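Local coordinates for protein arsenate reductase (ArsC) (Archaeoglobus fulgidus, PDB 1Y1L) that probably reduces arsenate to arsenite in arsenic detoxification, using a fold of the low-molecular-weight phosphotyrosine phosphatase family, at residues V2-I7 with L72-C77; I7-R12 with A29-V34. All coordinates share one frame; numbering follows the deposited sequence.

Interaction 1: residues V2-I7 with L72-C77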
# COMPACT_ATOMS: atom_id res chain seq x y z
N VAL A 2 20.60 -6.41 -1.64
CA VAL A 2 19.51 -5.53 -1.19
C VAL A 2 19.48 -4.28 -2.09
O VAL A 2 20.46 -3.99 -2.76
CB VAL A 2 19.71 -5.16 0.30
CG1 VAL A 2 21.10 -4.61 0.50
CG2 VAL A 2 18.69 -4.18 0.77
N LEU A 3 18.33 -3.60 -2.17
CA LEU A 3 18.22 -2.38 -2.98
C LEU A 3 17.73 -1.24 -2.11
O LEU A 3 16.67 -1.33 -1.49
CB LEU A 3 17.24 -2.55 -4.15
CG LEU A 3 17.42 -1.65 -5.38
CD1 LEU A 3 16.27 -1.83 -6.36
CD2 LEU A 3 17.48 -0.21 -5.00
N PHE A 4 18.53 -0.18 -2.05
CA PHE A 4 18.18 1.00 -1.28
C PHE A 4 17.61 2.02 -2.26
O PHE A 4 18.32 2.51 -3.15
CB PHE A 4 19.41 1.57 -0.59
CG PHE A 4 20.01 0.65 0.42
CD1 PHE A 4 21.01 -0.25 0.06
CD2 PHE A 4 19.61 0.71 1.74
CE1 PHE A 4 21.61 -1.07 1.01
CE2 PHE A 4 20.20 -0.11 2.71
CZ PHE A 4 21.20 -1.00 2.34
N VAL A 5 16.32 2.30 -2.14
CA VAL A 5 15.71 3.26 -3.04
C VAL A 5 15.05 4.40 -2.29
O VAL A 5 14.46 4.22 -1.24
CB VAL A 5 14.72 2.56 -4.03
CG1 VAL A 5 14.21 1.27 -3.45
CG2 VAL A 5 13.56 3.47 -4.40
N CYS A 6 15.29 5.60 -2.79
CA CYS A 6 14.69 6.80 -2.23
C CYS A 6 14.12 7.56 -3.44
O CYS A 6 14.04 7.01 -4.54
CB CYS A 6 15.72 7.65 -1.46
SG CYS A 6 16.59 8.87 -2.48
N ILE A 7 13.66 8.78 -3.23
CA ILE A 7 13.08 9.53 -4.33
C ILE A 7 14.12 9.90 -5.38
O ILE A 7 14.31 9.19 -6.35
CB ILE A 7 12.41 10.83 -3.86
CG1 ILE A 7 11.26 10.53 -2.90
CG2 ILE A 7 11.91 11.62 -5.06
CD1 ILE A 7 10.65 11.79 -2.32
N LEU A 72 15.56 -8.07 -1.00
CA LEU A 72 15.10 -7.21 0.10
C LEU A 72 15.30 -5.79 -0.37
O LEU A 72 16.43 -5.35 -0.53
CB LEU A 72 15.91 -7.44 1.38
CG LEU A 72 15.64 -6.64 2.66
CD1 LEU A 72 16.70 -5.60 2.87
CD2 LEU A 72 14.26 -6.02 2.66
N ILE A 73 14.21 -5.12 -0.71
CA ILE A 73 14.33 -3.74 -1.15
C ILE A 73 13.89 -2.83 -0.01
O ILE A 73 12.73 -2.83 0.38
CB ILE A 73 13.56 -3.49 -2.49
CG1 ILE A 73 13.51 -1.99 -2.83
CG2 ILE A 73 12.20 -4.12 -2.47
CD1 ILE A 73 12.34 -1.24 -2.24
N VAL A 74 14.87 -2.18 0.61
CA VAL A 74 14.64 -1.26 1.70
C VAL A 74 14.32 0.11 1.09
O VAL A 74 15.07 0.58 0.22
CB VAL A 74 15.87 -1.17 2.63
CG1 VAL A 74 17.13 -1.39 1.84
CG2 VAL A 74 15.92 0.17 3.33
N THR A 75 13.21 0.70 1.50
CA THR A 75 12.78 2.00 0.99
C THR A 75 13.00 3.12 2.01
O THR A 75 12.48 3.08 3.14
CB THR A 75 11.28 1.98 0.57
OG1 THR A 75 11.14 1.23 -0.64
CG2 THR A 75 10.76 3.38 0.33
N VAL A 76 13.82 4.10 1.64
CA VAL A 76 14.09 5.23 2.52
C VAL A 76 12.99 6.27 2.30
O VAL A 76 13.04 7.05 1.34
CB VAL A 76 15.48 5.85 2.26
CG1 VAL A 76 15.66 7.09 3.09
CG2 VAL A 76 16.56 4.86 2.63
N CYS A 77 11.98 6.23 3.17
CA CYS A 77 10.83 7.13 3.11
C CYS A 77 11.03 8.48 3.81
O CYS A 77 11.96 8.66 4.61
CB CYS A 77 9.61 6.45 3.77
SG CYS A 77 9.64 4.65 3.50
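The ring of Phe-4 carries Val-74 CG1 over one face, nearer the CD2-CE2 side, with CG1 3.3 Å from CD2. Val-2 CG2 stands above that same face, displaced toward the rim, though its placement is less certain because it is modelled too close to Leu-72 O. With CG of Phe-4 anti to its own carbonyl carbon (chi1 -64°), the ring rises from the sheet toward helix 12-21, where it touches Ala-16 and meets the ring of Phe-20 at a steep tilt. Val-2 also packs against Val-74, and the three side chains form a continuous apolar layer beneath the helix. On the reverse face, Val-5 CG1 reaches across to Ile-73 CD1, 3.4 Å away, while Leu-3 CB rests beside Ile-73 CG1; Leu-85 covers Ile-73 and Thr-75 there.

Between these layers the backbones run parallel, their axes approaching to 4.7 Å. Both backbone groups of Val-5 turn to strand 73-77: Val-5 N gives a nearly straight bond to Val-74 O (3.2 Å, 165°), and Val-5 O receives Val-76 N at 3.0 Å. The bond from Val-74 N to Leu-3 O is bent and weak. Farther on, Cys-77 points away from strand 2-6 and is joined to Cys-82 in a disulfide. Strands 29-33 and 91-95 flank the pair, which makes this the centre of the four-stranded parallel sheet, in order 2-1-3-4, of the low-molecular-weight phosphotyrosine phosphatase fold, with Cys-6 at the start of what is probably its phosphate-binding loop.

Interaction 2: residues I7-R12 with A29-V34. With CD (cadmium ion), chain E.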
# COMPACT_ATOMS: atom_id res chain seq x y z
N ILE A 7 13.66 8.78 -3.23
CA ILE A 7 13.08 9.53 -4.33
C ILE A 7 14.12 9.90 -5.38
O ILE A 7 14.31 9.19 -6.35
CB ILE A 7 12.41 10.83 -3.86
CG1 ILE A 7 11.26 10.53 -2.90
CG2 ILE A 7 11.91 11.62 -5.06
CD1 ILE A 7 10.65 11.79 -2.32
N HIS A 8 14.78 11.03 -5.16
CA HIS A 8 15.76 11.55 -6.09
C HIS A 8 17.11 10.79 -6.25
O HIS A 8 17.78 10.97 -7.26
CB HIS A 8 15.89 13.05 -5.85
CG HIS A 8 16.20 13.42 -4.42
ND1 HIS A 8 17.04 14.47 -4.09
CD2 HIS A 8 15.80 12.89 -3.24
CE1 HIS A 8 17.16 14.54 -2.78
NE2 HIS A 8 16.41 13.60 -2.24
N ASN A 9 17.44 9.89 -5.33
CA ASN A 9 18.69 9.09 -5.40
C ASN A 9 19.98 9.88 -5.60
O ASN A 9 20.67 9.74 -6.62
CB ASN A 9 18.60 8.00 -6.48
CG ASN A 9 19.89 7.18 -6.61
OD1 ASN A 9 20.19 6.63 -7.67
ND2 ASN A 9 20.67 7.12 -5.53
N THR A 10 20.36 10.66 -4.60
CA THR A 10 21.56 11.47 -4.71
C THR A 10 22.43 11.38 -3.45
O THR A 10 23.65 11.47 -3.53
CB THR A 10 21.18 12.94 -5.00
OG1 THR A 10 20.49 13.04 -6.25
CG2 THR A 10 22.40 13.80 -5.07
N ALA A 11 21.79 11.17 -2.31
CA ALA A 11 22.50 11.09 -1.04
C ALA A 11 22.27 9.81 -0.23
O ALA A 11 23.08 8.89 -0.29
CB ALA A 11 22.15 12.30 -0.19
N ARG A 12 21.21 9.81 0.58
CA ARG A 12 20.86 8.68 1.44
C ARG A 12 20.94 7.32 0.75
O ARG A 12 21.54 6.38 1.25
CB ARG A 12 19.47 8.87 2.03
CG ARG A 12 19.27 10.23 2.64
CD ARG A 12 18.22 10.25 3.73
NE ARG A 12 16.85 10.15 3.24
CZ ARG A 12 16.29 10.94 2.32
NH1 ARG A 12 15.03 10.76 1.97
NH2 ARG A 12 17.01 11.88 1.72
N ALA A 29 24.92 -4.70 -2.30
CA ALA A 29 23.88 -3.68 -2.33
C ALA A 29 23.93 -2.80 -3.56
O ALA A 29 24.97 -2.65 -4.19
CB ALA A 29 23.96 -2.82 -1.08
N GLU A 30 22.78 -2.25 -3.91
CA GLU A 30 22.65 -1.34 -5.03
C GLU A 30 21.63 -0.31 -4.57
O GLU A 30 21.02 -0.45 -3.51
CB GLU A 30 22.14 -2.07 -6.27
CG GLU A 30 23.12 -3.04 -6.90
CD GLU A 30 22.80 -3.33 -8.36
OE1 GLU A 30 23.40 -2.68 -9.25
OE2 GLU A 30 21.93 -4.18 -8.63
N SER A 31 21.45 0.74 -5.37
CA SER A 31 20.50 1.78 -5.04
C SER A 31 19.76 2.27 -6.28
O SER A 31 20.22 2.05 -7.40
CB SER A 31 21.22 2.96 -4.35
OG SER A 31 22.35 3.42 -5.08
N ALA A 32 18.57 2.84 -6.08
CA ALA A 32 17.78 3.38 -7.18
C ALA A 32 16.85 4.48 -6.68
O ALA A 32 16.62 4.60 -5.47
CB ALA A 32 16.99 2.29 -7.85
N GLY A 33 16.30 5.26 -7.61
CA GLY A 33 15.40 6.33 -7.21
C GLY A 33 14.12 6.41 -8.02
O GLY A 33 14.01 5.89 -9.12
N VAL A 34 13.12 7.07 -7.44
CA VAL A 34 11.85 7.24 -8.10
C VAL A 34 11.92 8.26 -9.25
O VAL A 34 11.26 8.11 -10.27
CB VAL A 34 10.81 7.67 -7.06
CG1 VAL A 34 9.47 7.92 -7.70
CG2 VAL A 34 10.67 6.61 -6.00
CD CD E . 14.97 15.08 -3.42
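Ile-7 and Asn-9 lie against Gly-33 and Val-34, joining what is probably the phosphate-binding loop (P-loop) of the phosphatase fold to the end of strand 29-33. The sequence from Cys-6 to Arg-12 fits the CX5R signature of this family, and the loop leads into helix 12-21 with Ala-11 as its N-cap. The close part joins backbone to backbone at Ile-7 and one side chain, Asn-9, to the strand. Ile-7 O accepts Val-34 N at 2.7 Å, although the angle at the hydrogen is only 119° and the bond is weak; the same oxygen lies 3.2 Å from Gly-33 CA. Because Gly-33 bears no side chain, Asn-9 CB can lie directly against it, 3.7 Å from Gly-33 CA. Asn-9 has a left-handed backbone conformation, which turns the chain within the loop, and its CB points toward the strand.

The loose side is that of His-8, which turns away from strand 29-33, is partly exposed and binds a cadmium ion shared with Glu-35 of the second subunit. The ion is modelled over the imidazole ring at similar distances from all its atoms, so the details of this coordination are doubtful. Ile-7 and Val-34, by contrast, are buried against the second subunit, on its Ile-7 and Ser-81 respectively.

At the inner end of the contact the polar groups look elsewhere for partners. With CG anti to the backbone N (chi1 179°), the Asn-9 amide extends along the strand beside Ala-32, and OD1 accepts the backbone N of Arg-60. Asn-9 ND2 stops 4.1 Å short of Ser-31 OG. That hydroxyl pairs with Glu-17 OE2 of helix 12-21.

Interactions 1 and 2 share Ile-7, and their centres are about 7 Å apart. Strand 2-6 lies between the other two strands: one edge pairs with 73-77 and the other with 29-33, where Phe-4 N lies 2.9 Å from Glu-30 O and Phe-4 O lies 3.0 Å from Ala-32 N, both probable hydrogen bonds. Interaction 1 thus builds the sheet centre from which the loop of interaction 2 emerges. Cys-6, at the junction, and Arg-12 bracket the presumed oxyanion site, consistent with other family members. The cadmium ion on His-8 is about 6 Å from the nearest side-chain atom of Cys-6; another ion is about 7 Å from the Ile-7 side chain.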